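Local coordinates for site-specific recombinase, resolvase family protein (Streptococcus pneumoniae, PDB 3GUV), which probably cuts and rejoins DNA at specific sites, as a recombinase of the serine resolvase family with a resolvase-type N-terminal domain, at residues Tyr8-Val13 with Val79-Leu84. Residues are numbered along the deposited sequence; the frame is centred on the assembly and turned at random.
Sequences YLYTRV and VLVFKL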
loop_
_atom_site.group_PDB
_atom_site.type_symbol
_atom_site.label_atom_id
_atom_site.label_comp_id
_atom_site.label_asym_id
_atom_site.label_seq_id
_atom_site.Cartn_x
_atom_site.Cartn_y
_atom_site.Cartn_z
ATOM N N TYR A 8 2.107 13.308 -19.908
ATOM C CA TYR A 8 0.810 12.760 -20.314
ATOM C C TYR A 8 -0.151 12.936 -19.152
ATOM O O TYR A 8 0.280 12.824 -17.979
ATOM C CB TYR A 8 0.919 11.250 -20.577
ATOM C CG TYR A 8 1.632 10.786 -21.845
ATOM C CD1 TYR A 8 1.626 11.553 -23.027
ATOM C CD2 TYR A 8 2.229 9.535 -21.887
ATOM C CE1 TYR A 8 2.250 11.097 -24.161
ATOM C CE2 TYR A 8 2.847 9.055 -23.020
ATOM C CZ TYR A 8 2.857 9.839 -24.165
ATOM O OH TYR A 8 3.475 9.363 -25.299
ATOM N N LEU A 9 -1.427 13.186 -19.445
ATOM C CA LEU A 9 -2.504 13.140 -18.448
ATOM C C LEU A 9 -3.220 11.808 -18.562
ATOM O O LEU A 9 -3.504 11.390 -19.666
ATOM C CB LEU A 9 -3.515 14.257 -18.693
ATOM C CG LEU A 9 -3.362 15.504 -17.849
ATOM C CD1 LEU A 9 -1.952 15.995 -17.831
ATOM C CD2 LEU A 9 -4.415 16.570 -18.279
ATOM N N TYR A 10 -3.513 11.145 -17.445
ATOM C CA TYR A 10 -4.331 9.919 -17.461
ATOM C C TYR A 10 -5.503 10.038 -16.512
ATOM O O TYR A 10 -5.318 10.344 -15.343
ATOM C CB TYR A 10 -3.531 8.689 -17.047
ATOM C CG TYR A 10 -4.421 7.473 -17.065
ATOM C CD1 TYR A 10 -4.837 6.915 -18.278
ATOM C CD2 TYR A 10 -4.918 6.907 -15.860
ATOM C CE1 TYR A 10 -5.679 5.808 -18.304
ATOM C CE2 TYR A 10 -5.782 5.823 -15.878
ATOM C CZ TYR A 10 -6.154 5.272 -17.081
ATOM O OH TYR A 10 -7.019 4.211 -17.112
ATOM N N THR A 11 -6.707 9.780 -17.002
ATOM C CA THR A 11 -7.900 9.825 -16.158
ATOM C C THR A 11 -8.754 8.578 -16.408
ATOM O O THR A 11 -8.661 7.961 -17.455
ATOM C CB THR A 11 -8.757 11.123 -16.400
ATOM O OG1 THR A 11 -9.146 11.211 -17.774
ATOM C CG2 THR A 11 -8.000 12.395 -16.011
ATOM N N ARG A 12 -9.603 8.240 -15.441
ATOM C CA ARG A 12 -10.523 7.073 -15.557
ATOM C C ARG A 12 -11.645 7.149 -14.526
ATOM O O ARG A 12 -11.603 7.966 -13.623
ATOM C CB ARG A 12 -9.766 5.738 -15.409
ATOM C CG ARG A 12 -9.034 5.623 -14.024
ATOM C CD ARG A 12 -8.444 4.260 -13.749
ATOM N NE ARG A 12 -9.498 3.259 -13.713
ATOM C CZ ARG A 12 -9.732 2.326 -14.637
ATOM N NH1 ARG A 12 -10.757 1.484 -14.469
ATOM N NH2 ARG A 12 -8.979 2.213 -15.733
ATOM N N VAL A 13 -12.654 6.314 -14.684
ATOM C CA VAL A 13 -13.639 6.020 -13.638
ATOM C C VAL A 13 -13.328 4.588 -13.184
ATOM O O VAL A 13 -12.667 3.852 -13.902
ATOM C CB VAL A 13 -15.082 6.066 -14.150
ATOM C CG1 VAL A 13 -15.389 7.451 -14.770
ATOM C CG2 VAL A 13 -15.318 4.970 -15.179
ATOM N N VAL A 79 3.736 10.818 -16.018
ATOM C CA VAL A 79 2.263 10.678 -16.116
ATOM C C VAL A 79 1.632 11.328 -14.895
ATOM O O VAL A 79 2.021 11.018 -13.728
ATOM C CB VAL A 79 1.763 9.221 -16.125
ATOM C CG1 VAL A 79 0.230 9.176 -16.095
ATOM C CG2 VAL A 79 2.352 8.422 -17.307
ATOM N N LEU A 80 0.691 12.234 -15.141
ATOM C CA LEU A 80 -0.127 12.801 -14.098
ATOM C C LEU A 80 -1.435 12.019 -14.018
ATOM O O LEU A 80 -2.125 11.859 -15.020
ATOM C CB LEU A 80 -0.437 14.275 -14.380
ATOM C CG LEU A 80 0.623 15.366 -14.156
ATOM C CD1 LEU A 80 1.989 15.119 -14.790
ATOM C CD2 LEU A 80 -0.002 16.689 -14.681
ATOM N N VAL A 81 -1.738 11.533 -12.815
ATOM C CA VAL A 81 -3.046 10.985 -12.413
ATOM C C VAL A 81 -3.664 11.879 -11.320
ATOM O O VAL A 81 -2.962 12.736 -10.707
ATOM C CB VAL A 81 -2.914 9.528 -11.957
ATOM C CG1 VAL A 81 -2.278 8.710 -13.060
ATOM C CG2 VAL A 81 -2.087 9.403 -10.670
ATOM N N PHE A 82 -4.991 11.774 -11.120
ATOM C CA PHE A 82 -5.647 12.557 -10.070
ATOM C C PHE A 82 -5.223 12.034 -8.683
ATOM O O PHE A 82 -4.752 12.789 -7.830
ATOM C CB PHE A 82 -7.190 12.531 -10.228
ATOM C CG PHE A 82 -7.906 13.481 -9.280
ATOM C CD1 PHE A 82 -7.758 14.849 -9.423
ATOM C CD2 PHE A 82 -8.684 12.994 -8.242
ATOM C CE1 PHE A 82 -8.387 15.726 -8.589
ATOM C CE2 PHE A 82 -9.327 13.871 -7.366
ATOM C CZ PHE A 82 -9.188 15.243 -7.551
ATOM N N LYS A 83 -5.326 10.729 -8.509
ATOM C CA LYS A 83 -4.820 10.014 -7.330
ATOM C C LYS A 83 -4.606 8.530 -7.686
ATOM O O LYS A 83 -5.076 8.068 -8.741
ATOM C CB LYS A 83 -5.810 10.184 -6.182
ATOM C CG LYS A 83 -7.165 9.723 -6.523
ATOM C CD LYS A 83 -8.188 10.161 -5.497
ATOM C CE LYS A 83 -9.564 9.775 -6.053
ATOM N NZ LYS A 83 -10.664 9.846 -5.047
ATOM N N LEU A 84 -3.889 7.793 -6.842
ATOM C CA LEU A 84 -3.549 6.375 -7.114
ATOM C C LEU A 84 -4.741 5.461 -7.398
ATOM O O LEU A 84 -4.671 4.580 -8.269
ATOM C CB LEU A 84 -2.746 5.740 -5.954
ATOM C CG LEU A 84 -1.262 6.043 -5.849
ATOM C CD1 LEU A 84 -0.565 5.247 -4.680
ATOM C CD2 LEU A 84 -0.593 5.729 -7.197
HETATM O O HOH W 1 -6.594 9.943 -12.783
#
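The backbones of Y8 and Y10, two residues apart on one strand, both bond to L80 of the parallel strand beside it, a worked example of how the inner strands of an alpha/beta sheet are joined. The backbone of L80 serves both: its N donates to Y8 O at 2.9 Å, and its O accepts Y10 N at 2.9 Å, each bond nearly straight at the hydrogen. Beside the first, V79 CA makes a CA-H...O contact with the same Y8 O, 3.5 Å away. Beyond L80 the strands part, and a water takes over the next rung, donating to Y10 O and accepting from F82 N, 2.9 Å from each.

This pairing lies in the middle of the 2-1-3-4-5 sheet of the resolvase N-terminal domain. Strand 6-12 is held on its other edge by strand 41-48, and strand 78-81 is flanked on its far side by the parallel strand 107-110; the axes of the short segments 8-12 and 79-81 lie 32° apart, in keeping with a twisted sheet whose strands part after L80.

Apolar contacts form on both faces. On one, L9 and L80 meet through branch ends, L9 CD1 against L80 CD2 at 3.8 Å. On the other, Y10 CB rests against two valines of the neighbouring strand, V79 CG1 at 3.9 Å and V81 CG1 at 4.2 Å, the latter also at the edge of the Y10 ring; helix 60-70 covers this face through M65 and I69.

Polar groups fix the far end of the Y10 side chain. With CG anti to the backbone N (chi1 179°), the ring leads away from strand 79-81 and its OH receives R12 NH2 at 3.1 Å, lying close to the guanidinium plane, while also bonding to D48 OD2. The Y8 ring also leads away from strand 79-81, and stays buried, its hydroxyl hydrogen-bonded to D74 and its ring edge-to-face with Y46.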